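Local coordinates for apical membrane antigen AMA1 (PDB 4YIV), which takes part in host cell invasion by Toxoplasma gondii as a microneme protein of the moving junction, here as an engineered ectodomain fragment lacking the DII loop, at residues A[45-55]-A[147-158]; A[98-106]-A[168-176]. All coordinates share one frame; numbering follows the deposited sequence.

Contact 1. Residues A[45-55]-A[147-158]; sequences KEVDGTLYREP and DKNNKATKYRYP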
loop_
_atom_site.group_PDB
_atom_site.type_symbol
_atom_site.label_atom_id
_atom_site.label_comp_id
_atom_site.label_asym_id
_atom_site.label_seq_id
_atom_site.Cartn_x
_atom_site.Cartn_y
_atom_site.Cartn_z
ATOM N N LYS A 45 -11.421 -1.984 17.873
ATOM C CA LYS A 45 -11.503 -0.980 18.925
ATOM C C LYS A 45 -12.954 -0.724 19.233
ATOM O O LYS A 45 -13.805 -0.840 18.360
ATOM C CB LYS A 45 -10.821 0.319 18.516
ATOM C CG LYS A 45 -9.334 0.179 18.215
ATOM C CD LYS A 45 -8.558 -0.043 19.490
ATOM C CE LYS A 45 -7.107 -0.348 19.250
ATOM N NZ LYS A 45 -6.464 0.606 18.360
ATOM N N GLU A 46 -13.224 -0.386 20.485
ATOM C CA GLU A 46 -14.576 -0.155 20.976
ATOM C C GLU A 46 -15.072 1.284 20.865
ATOM O O GLU A 46 -14.398 2.226 21.289
ATOM C CB GLU A 46 -14.616 -0.613 22.440
ATOM C CG GLU A 46 -16.009 -0.697 22.996
ATOM C CD GLU A 46 -15.998 -1.047 24.465
ATOM O OE1 GLU A 46 -15.235 -1.973 24.850
ATOM O OE2 GLU A 46 -16.722 -0.371 25.229
ATOM N N VAL A 47 -16.239 1.442 20.256
ATOM C CA VAL A 47 -16.990 2.689 20.252
ATOM C C VAL A 47 -18.437 2.412 20.639
ATOM O O VAL A 47 -19.071 1.561 20.014
ATOM C CB VAL A 47 -16.973 3.343 18.867
ATOM C CG1 VAL A 47 -17.648 4.711 18.886
ATOM C CG2 VAL A 47 -15.530 3.439 18.350
ATOM N N ASP A 48 -18.986 3.140 21.615
ATOM C CA ASP A 48 -20.403 2.928 22.004
ATOM C C ASP A 48 -20.662 1.472 22.374
ATOM O O ASP A 48 -21.715 0.907 22.047
ATOM C CB ASP A 48 -21.354 3.296 20.877
ATOM C CG ASP A 48 -21.197 4.732 20.402
ATOM O OD1 ASP A 48 -21.146 5.642 21.252
ATOM O OD2 ASP A 48 -21.179 4.952 19.171
ATOM N N GLY A 49 -19.679 0.854 23.007
ATOM C CA GLY A 49 -19.791 -0.495 23.542
ATOM C C GLY A 49 -19.655 -1.569 22.492
ATOM O O GLY A 49 -19.777 -2.750 22.789
ATOM N N THR A 50 -19.398 -1.139 21.263
ATOM C CA THR A 50 -19.349 -2.016 20.103
ATOM C C THR A 50 -17.952 -2.106 19.565
ATOM O O THR A 50 -17.286 -1.089 19.416
ATOM C CB THR A 50 -20.277 -1.481 19.037
ATOM O OG1 THR A 50 -21.590 -1.374 19.602
ATOM C CG2 THR A 50 -20.288 -2.365 17.811
ATOM N N LEU A 51 -17.533 -3.322 19.271
ATOM C CA LEU A 51 -16.191 -3.581 18.802
ATOM C C LEU A 51 -16.196 -3.530 17.291
ATOM O O LEU A 51 -16.894 -4.342 16.644
ATOM C CB LEU A 51 -15.728 -4.913 19.277
ATOM C CG LEU A 51 -14.238 -5.124 19.212
ATOM C CD1 LEU A 51 -13.520 -4.194 20.190
ATOM C CD2 LEU A 51 -13.931 -6.576 19.550
ATOM N N TYR A 52 -15.433 -2.568 16.758
ATOM C CA TYR A 52 -15.329 -2.317 15.308
ATOM C C TYR A 52 -13.957 -2.704 14.787
ATOM O O TYR A 52 -12.921 -2.486 15.428
ATOM C CB TYR A 52 -15.608 -0.850 14.968
ATOM C CG TYR A 52 -17.027 -0.407 15.211
ATOM C CD1 TYR A 52 -18.021 -0.689 14.299
ATOM C CD2 TYR A 52 -17.367 0.289 16.357
ATOM C CE1 TYR A 52 -19.316 -0.302 14.522
ATOM C CE2 TYR A 52 -18.652 0.704 16.587
ATOM C CZ TYR A 52 -19.632 0.396 15.666
ATOM O OH TYR A 52 -20.921 0.793 15.874
ATOM N N ARG A 53 -13.946 -3.298 13.608
ATOM C CA ARG A 53 -12.706 -3.620 12.978
ATOM C C ARG A 53 -12.000 -2.315 12.501
ATOM O O ARG A 53 -12.622 -1.400 11.923
ATOM C CB ARG A 53 -12.928 -4.571 11.798
ATOM C CG ARG A 53 -13.692 -5.865 12.129
ATOM C CD ARG A 53 -13.537 -6.895 10.997
ATOM N NE ARG A 53 -12.187 -7.445 11.020
ATOM C CZ ARG A 53 -11.690 -8.217 10.064
ATOM N NH1 ARG A 53 -12.445 -8.553 9.033
ATOM N NH2 ARG A 53 -10.466 -8.674 10.158
ATOM N N GLU A 54 -10.696 -2.267 12.727
ATOM C CA GLU A 54 -9.907 -1.035 12.579
ATOM C C GLU A 54 -8.704 -1.294 11.683
ATOM O O GLU A 54 -7.930 -2.235 11.937
ATOM C CB GLU A 54 -9.440 -0.535 13.957
ATOM C CG GLU A 54 -8.696 0.810 13.919
ATOM C CD GLU A 54 -7.921 1.102 15.193
ATOM O OE1 GLU A 54 -7.320 0.177 15.778
ATOM O OE2 GLU A 54 -7.930 2.271 15.623
ATOM N N PRO A 55 -8.527 -0.472 10.647
ATOM C CA PRO A 55 -7.271 -0.629 9.912
ATOM C C PRO A 55 -6.048 -0.343 10.795
ATOM O O PRO A 55 -6.125 0.535 11.650
ATOM C CB PRO A 55 -7.388 0.404 8.793
ATOM C CG PRO A 55 -8.897 0.591 8.611
ATOM C CD PRO A 55 -9.406 0.533 10.010
ATOM N N ASP A 147 -17.501 9.128 20.618
ATOM C CA ASP A 147 -18.671 8.272 20.681
ATOM C C ASP A 147 -19.946 9.115 20.825
ATOM O O ASP A 147 -19.889 10.355 20.728
ATOM C CB ASP A 147 -18.503 7.254 21.812
ATOM C CG ASP A 147 -18.546 7.874 23.206
ATOM O OD1 ASP A 147 -19.018 9.020 23.361
ATOM O OD2 ASP A 147 -18.115 7.179 24.163
ATOM N N LYS A 148 -21.087 8.445 21.025
ATOM C CA LYS A 148 -22.395 9.122 21.098
ATOM C C LYS A 148 -22.475 10.169 22.223
ATOM O O LYS A 148 -23.272 11.102 22.148
ATOM C CB LYS A 148 -23.513 8.091 21.293
ATOM C CG LYS A 148 -23.767 7.196 20.107
ATOM C CD LYS A 148 -24.875 6.183 20.424
ATOM C CE LYS A 148 -25.073 5.194 19.285
ATOM N NZ LYS A 148 -26.426 4.546 19.339
ATOM N N ASN A 149 -21.675 9.989 23.269
ATOM C CA ASN A 149 -21.591 10.950 24.372
ATOM C C ASN A 149 -20.486 11.998 24.171
ATOM O O ASN A 149 -20.031 12.615 25.140
ATOM C CB ASN A 149 -21.340 10.218 25.697
ATOM C CG ASN A 149 -22.506 9.325 26.109
ATOM O OD1 ASN A 149 -23.666 9.604 25.792
ATOM N ND2 ASN A 149 -22.201 8.249 26.826
ATOM N N ASN A 150 -20.060 12.179 22.919
ATOM C CA ASN A 150 -18.917 13.034 22.579
ATOM C C ASN A 150 -17.706 12.795 23.475
ATOM O O ASN A 150 -17.027 13.738 23.905
ATOM C CB ASN A 150 -19.319 14.511 22.639
ATOM C CG ASN A 150 -18.389 15.395 21.828
ATOM O OD1 ASN A 150 -17.984 15.042 20.717
ATOM N ND2 ASN A 150 -18.030 16.543 22.388
ATOM N N LYS A 151 -17.436 11.524 23.751
ATOM C CA LYS A 151 -16.270 11.132 24.540
ATOM C C LYS A 151 -15.259 10.457 23.598
ATOM O O LYS A 151 -15.648 9.828 22.601
ATOM C CB LYS A 151 -16.671 10.196 25.677
ATOM C CG LYS A 151 -15.496 9.707 26.508
ATOM C CD LYS A 151 -15.934 8.708 27.574
ATOM C CE LYS A 151 -14.747 8.134 28.335
ATOM N NZ LYS A 151 -15.190 7.050 29.248
ATOM N N ALA A 152 -13.980 10.572 23.925
ATOM C CA ALA A 152 -12.919 10.105 23.053
ATOM C C ALA A 152 -12.829 8.597 23.132
ATOM O O ALA A 152 -13.051 8.011 24.200
ATOM C CB ALA A 152 -11.598 10.722 23.437
ATOM N N THR A 153 -12.489 7.965 22.012
ATOM C CA THR A 153 -12.249 6.525 21.992
ATOM C C THR A 153 -10.822 6.251 21.560
ATOM O O THR A 153 -10.038 7.188 21.321
ATOM C CB THR A 153 -13.257 5.798 21.037
ATOM O OG1 THR A 153 -12.923 6.078 19.668
ATOM C CG2 THR A 153 -14.703 6.258 21.300
ATOM N N LYS A 154 -10.475 4.970 21.446
ATOM C CA LYS A 154 -9.201 4.557 20.876
ATOM C C LYS A 154 -9.305 4.103 19.403
ATOM O O LYS A 154 -8.338 3.558 18.859
ATOM C CB LYS A 154 -8.602 3.442 21.709
ATOM C CG LYS A 154 -8.301 3.873 23.168
ATOM C CD LYS A 154 -7.171 3.058 23.784
ATOM C CE LYS A 154 -7.005 3.355 25.272
ATOM N NZ LYS A 154 -5.874 2.568 25.857
ATOM N N TYR A 155 -10.456 4.347 18.768
ATOM C CA TYR A 155 -10.647 3.984 17.356
ATOM C C TYR A 155 -10.058 5.107 16.517
ATOM O O TYR A 155 -10.430 6.267 16.705
ATOM C CB TYR A 155 -12.128 3.805 16.996
ATOM C CG TYR A 155 -12.292 3.158 15.627
ATOM C CD1 TYR A 155 -12.125 3.898 14.454
ATOM C CD2 TYR A 155 -12.531 1.799 15.510
ATOM C CE1 TYR A 155 -12.238 3.304 13.208
ATOM C CE2 TYR A 155 -12.642 1.195 14.274
ATOM C CZ TYR A 155 -12.473 1.962 13.119
ATOM O OH TYR A 155 -12.548 1.411 11.863
ATOM N N ARG A 156 -9.163 4.775 15.598
ATOM C CA ARG A 156 -8.595 5.770 14.702
ATOM C C ARG A 156 -8.956 5.470 13.238
ATOM O O ARG A 156 -8.790 4.341 12.753
ATOM C CB ARG A 156 -7.073 5.824 14.879
ATOM C CG ARG A 156 -6.645 6.244 16.235
ATOM C CD ARG A 156 -5.149 6.116 16.346
ATOM N NE ARG A 156 -4.637 6.695 17.580
ATOM C CZ ARG A 156 -4.576 6.071 18.756
ATOM N NH1 ARG A 156 -5.003 4.809 18.897
ATOM N NH2 ARG A 156 -4.076 6.722 19.796
ATOM N N TYR A 157 -9.474 6.481 12.546
ATOM C CA TYR A 157 -9.866 6.336 11.152
ATOM C C TYR A 157 -8.661 6.266 10.234
ATOM O O TYR A 157 -7.625 6.903 10.519
ATOM C CB TYR A 157 -10.728 7.517 10.711
ATOM C CG TYR A 157 -11.936 7.746 11.551
ATOM C CD1 TYR A 157 -13.047 6.893 11.485
ATOM C CD2 TYR A 157 -11.984 8.832 12.398
ATOM C CE1 TYR A 157 -14.163 7.137 12.276
ATOM C CE2 TYR A 157 -13.078 9.087 13.171
ATOM C CZ TYR A 157 -14.171 8.247 13.113
ATOM O OH TYR A 157 -15.265 8.538 13.914
ATOM N N PRO A 158 -8.797 5.533 9.111
ATOM C CA PRO A 158 -7.755 5.555 8.087
ATOM C C PRO A 158 -7.757 6.888 7.324
ATOM O O PRO A 158 -8.669 7.723 7.486
ATOM C CB PRO A 158 -8.110 4.355 7.207
ATOM C CG PRO A 158 -9.621 4.295 7.283
ATOM C CD PRO A 158 -9.940 4.677 8.714
HETATM O O HOH W 1 -12.023 2.679 22.187
HETATM O O HOH W 2 -17.418 4.592 23.593
HETATM O O HOH W 3 -6.838 3.305 11.099
#

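Contact 2. Residues A[98-106]-A[168-176]; sequences PGGFNLNFV and CHILYVSMQ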
loop_
_atom_site.group_PDB
_atom_site.type_symbol
_atom_site.label_atom_id
_atom_site.label_comp_id
_atom_site.label_asym_id
_atom_site.label_seq_id
_atom_site.Cartn_x
_atom_site.Cartn_y
_atom_site.Cartn_z
ATOM N N PRO A 98 -25.883 8.185 -0.739
ATOM C CA PRO A 98 -25.056 8.933 -1.672
ATOM C C PRO A 98 -23.716 9.328 -0.992
ATOM O O PRO A 98 -23.394 8.834 0.097
ATOM C CB PRO A 98 -25.924 10.162 -1.990
ATOM C CG PRO A 98 -26.663 10.411 -0.684
ATOM C CD PRO A 98 -26.843 9.051 -0.022
ATOM N N GLY A 99 -22.956 10.196 -1.635
ATOM C CA GLY A 99 -21.744 10.744 -1.024
ATOM C C GLY A 99 -20.588 9.746 -1.040
ATOM O O GLY A 99 -20.538 8.829 -1.878
ATOM N N GLY A 100 -19.641 9.926 -0.116
ATOM C CA GLY A 100 -18.482 9.051 -0.052
ATOM C C GLY A 100 -18.124 8.695 1.369
ATOM O O GLY A 100 -19.007 8.483 2.227
ATOM N N PHE A 101 -16.821 8.618 1.626
ATOM C CA PHE A 101 -16.305 8.045 2.862
ATOM C C PHE A 101 -15.726 9.106 3.789
ATOM O O PHE A 101 -15.436 8.804 4.944
ATOM C CB PHE A 101 -15.209 7.031 2.580
ATOM C CG PHE A 101 -15.679 5.695 2.043
ATOM C CD1 PHE A 101 -16.986 5.462 1.647
ATOM C CD2 PHE A 101 -14.772 4.670 1.936
ATOM C CE1 PHE A 101 -17.354 4.211 1.170
ATOM C CE2 PHE A 101 -15.118 3.450 1.453
ATOM C CZ PHE A 101 -16.435 3.210 1.076
ATOM N N ASN A 102 -15.517 10.305 3.258
ATOM C CA ASN A 102 -14.890 11.394 3.992
ATOM C C ASN A 102 -15.637 11.867 5.226
ATOM O O ASN A 102 -16.846 12.043 5.203
ATOM C CB ASN A 102 -14.650 12.575 3.048
ATOM C CG ASN A 102 -13.777 13.646 3.662
ATOM O OD1 ASN A 102 -12.590 13.442 3.879
ATOM N ND2 ASN A 102 -14.364 14.800 3.933
ATOM N N LEU A 103 -14.890 12.090 6.299
ATOM C CA LEU A 103 -15.480 12.542 7.538
ATOM C C LEU A 103 -16.007 13.949 7.299
ATOM O O LEU A 103 -15.279 14.821 6.850
ATOM C CB LEU A 103 -14.419 12.522 8.634
ATOM C CG LEU A 103 -14.786 13.025 10.022
ATOM C CD1 LEU A 103 -14.039 12.212 11.060
ATOM C CD2 LEU A 103 -14.411 14.490 10.133
ATOM N N ASN A 104 -17.283 14.154 7.605
ATOM C CA ASN A 104 -17.933 15.442 7.387
ATOM C C ASN A 104 -18.132 16.313 8.620
ATOM O O ASN A 104 -18.749 17.365 8.537
ATOM C CB ASN A 104 -19.266 15.248 6.669
ATOM C CG ASN A 104 -20.319 14.630 7.559
ATOM O OD1 ASN A 104 -20.072 14.345 8.725
ATOM N ND2 ASN A 104 -21.506 14.432 7.014
ATOM N N PHE A 105 -17.615 15.867 9.754
ATOM C CA PHE A 105 -17.741 16.619 10.997
ATOM C C PHE A 105 -17.022 17.959 10.975
ATOM O O PHE A 105 -16.063 18.161 10.220
ATOM C CB PHE A 105 -17.205 15.802 12.177
ATOM C CG PHE A 105 -17.914 14.490 12.398
ATOM C CD1 PHE A 105 -19.217 14.304 11.979
ATOM C CD2 PHE A 105 -17.267 13.440 13.029
ATOM C CE1 PHE A 105 -19.858 13.089 12.182
ATOM C CE2 PHE A 105 -17.906 12.233 13.229
ATOM C CZ PHE A 105 -19.198 12.063 12.805
ATOM N N VAL A 106 -17.510 18.869 11.818
ATOM C CA VAL A 106 -16.886 20.180 12.018
ATOM C C VAL A 106 -16.533 20.358 13.498
ATOM O O VAL A 106 -17.092 19.680 14.366
ATOM C CB VAL A 106 -17.803 21.342 11.562
ATOM C CG1 VAL A 106 -18.171 21.200 10.086
ATOM C CG2 VAL A 106 -19.061 21.402 12.409
ATOM N N CYS A 168 -5.282 16.206 3.293
ATOM C CA CYS A 168 -5.312 15.020 4.140
ATOM C C CYS A 168 -6.770 14.669 4.466
ATOM O O CYS A 168 -7.464 15.401 5.179
ATOM C CB CYS A 168 -4.508 15.272 5.414
ATOM S SG CYS A 168 -4.255 13.776 6.430
ATOM N N HIS A 169 -7.240 13.576 3.880
ATOM C CA HIS A 169 -8.584 13.055 4.141
ATOM C C HIS A 169 -8.594 12.057 5.257
ATOM O O HIS A 169 -7.856 11.089 5.198
ATOM C CB HIS A 169 -9.148 12.338 2.903
ATOM C CG HIS A 169 -9.366 13.244 1.733
ATOM N ND1 HIS A 169 -10.563 13.891 1.516
ATOM C CD2 HIS A 169 -8.546 13.611 0.724
ATOM C CE1 HIS A 169 -10.465 14.631 0.427
ATOM N NE2 HIS A 169 -9.252 14.484 -0.068
ATOM N N ILE A 170 -9.501 12.262 6.201
ATOM C CA ILE A 170 -9.810 11.309 7.251
ATOM C C ILE A 170 -11.080 10.611 6.823
ATOM O O ILE A 170 -12.072 11.277 6.569
ATOM C CB ILE A 170 -10.036 11.989 8.619
ATOM C CG1 ILE A 170 -8.809 12.780 9.061
ATOM C CG2 ILE A 170 -10.404 10.929 9.673
ATOM C CD1 ILE A 170 -7.559 12.003 9.090
ATOM N N LEU A 171 -11.046 9.285 6.728
ATOM C CA LEU A 171 -12.208 8.537 6.261
ATOM C C LEU A 171 -13.042 7.996 7.413
ATOM O O LEU A 171 -12.648 7.065 8.101
ATOM C CB LEU A 171 -11.773 7.368 5.375
ATOM C CG LEU A 171 -10.930 7.712 4.150
ATOM C CD1 LEU A 171 -10.763 6.475 3.303
ATOM C CD2 LEU A 171 -11.528 8.874 3.320
ATOM N N TYR A 172 -14.200 8.592 7.608
ATOM C CA TYR A 172 -15.171 8.104 8.570
ATOM C C TYR A 172 -15.629 6.671 8.255
ATOM O O TYR A 172 -15.902 5.897 9.164
ATOM C CB TYR A 172 -16.350 9.043 8.597
ATOM C CG TYR A 172 -17.416 8.658 9.603
ATOM C CD1 TYR A 172 -17.251 8.929 10.955
ATOM C CD2 TYR A 172 -18.567 8.005 9.201
ATOM C CE1 TYR A 172 -18.205 8.587 11.869
ATOM C CE2 TYR A 172 -19.543 7.651 10.115
ATOM C CZ TYR A 172 -19.351 7.950 11.453
ATOM O OH TYR A 172 -20.297 7.603 12.384
ATOM N N VAL A 173 -15.706 6.326 6.970
ATOM C CA VAL A 173 -15.990 4.949 6.559
ATOM C C VAL A 173 -14.664 4.219 6.408
ATOM O O VAL A 173 -13.884 4.544 5.532
ATOM C CB VAL A 173 -16.788 4.894 5.247
ATOM C CG1 VAL A 173 -17.045 3.461 4.812
ATOM C CG2 VAL A 173 -18.105 5.593 5.400
ATOM N N SER A 174 -14.404 3.252 7.285
ATOM C CA SER A 174 -13.150 2.528 7.271
ATOM C C SER A 174 -13.329 1.216 6.542
ATOM O O SER A 174 -12.390 0.463 6.369
ATOM C CB SER A 174 -12.670 2.282 8.692
ATOM O OG SER A 174 -13.734 1.654 9.378
ATOM N N MET A 175 -14.555 0.924 6.114
ATOM C CA MET A 175 -14.773 -0.267 5.276
ATOM C C MET A 175 -14.047 -0.097 3.963
ATOM O O MET A 175 -13.865 1.033 3.485
ATOM C CB MET A 175 -16.265 -0.502 5.002
ATOM C CG MET A 175 -17.063 -0.726 6.269
ATOM S SD MET A 175 -18.762 -1.229 5.909
ATOM C CE MET A 175 -19.488 0.307 5.330
ATOM N N GLN A 176 -13.621 -1.217 3.389
ATOM C CA GLN A 176 -12.878 -1.191 2.127
ATOM C C GLN A 176 -13.451 -2.085 1.008
ATOM O O GLN A 176 -13.163 -1.880 -0.188
ATOM C CB GLN A 176 -11.444 -1.573 2.412
ATOM C CG GLN A 176 -10.703 -0.454 3.194
ATOM C CD GLN A 176 -9.627 -1.039 4.110
ATOM O OE1 GLN A 176 -8.584 -1.521 3.656
ATOM N NE2 GLN A 176 -9.931 -1.089 5.398
#

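Contact 1. Residues A[45-55]-A[147-158]
The carboxylate of E54 is gripped by both halves of this contact: OE2 takes the backbone N of R156 at 2.8 Å through its anti lone pair, while OE1 uses its syn lone pair in a salt bridge to K45 NZ. OE2 has a further hydrogen bond from outside, with Y216 OH. E54 and K45 sit on neighbouring strands of a beta hairpin closed by a type I' turn from V47 to T50, and the hairpin lies against the loop that leads into strand 159-162. With CG anti to the backbone N (chi1 -176°), E54 passes over one face of the Y155 ring and makes a CH-pi contact, CG to ring centroid 4.1 Å. Y155 packs against the hairpin, its CB against V47 CG2 at 3.7 Å, and ends in a 2.8 Å bond from OH to R53 O. That hydroxyl also meets S174 OG. A water joins E46 O to K154 N. At the turn the D48 carboxylate takes over: its OD1 accepts from K148 N at 2.8 Å, nearly straight (175°), on the syn lone pair, and a second water links D48 N to D147 OD2.

Contact 2. Residues A[98-106]-A[168-176]
F101 and V173 pack closely where the loop before strand 116-117 meets the end of strand 167-170 and the chain after it. V173 lies over one face of the F101 ring: CG1 stands 3.5 Å from the ring centroid, only 3° off the normal, in a centred CH-pi contact. V173 reaches this place because CG1 is anti to its backbone N (chi1 179°), while CB of the same residue lies over the same face, near F101 CG. The F198 ring meets that of F101 edge-to-face, and F101 also touches Y196. The backbone of F101 takes part too: its O accepts from V173 N at 3.2 Å.

Y172, the next largest contributor, lays its CB against L103 CB at 4.0 Å. Its ring then meets that of F105 obliquely, CE1 to CZ 3.7 Å, with the planes 71° apart, in an exposed part of the contact. L103 itself turns CD1 to I170 CG2, alongside and pointing the same way, and its N donates to I170 O at 2.9 Å. Between these two backbone bonds lies a single beta bridge, N102 with L171. On N102, OD1 receives H169 ND1 at 3.1 Å; the donor lies well above the carbonyl plane, though OD1 is close to the imidazole plane. S114 OG and D83 OD1 bind the same amide at its oxygen and nitrogen. The bond is consistent with a proton on ND1 of H169, and the buried amide of N102 is held at both ends, which fixes its orientation.

How the contacts relate
From the N terminus the chain first makes the hairpin of contact 1 (45-55), then runs through helix 87-93 to the loop 98-106 of contact 2. After helix 132-141 it returns at 147-158 to close contact 1, runs through strand 159-162, and with the end of the antiparallel neighbour 167-170 and the chain after it closes contact 2 at 168-176. The segments alternate, so the two closures cross rather than nest. Their centres lie 15 Å apart, and the two second segments touch: L171 N probably bonds to P158 O, while Y157 CB packs on I170 CG2. Thus the hairpin is joined just before the central strand 159-162, and the 98-106 loop to the end of its neighbour 167-170 and the chain beyond.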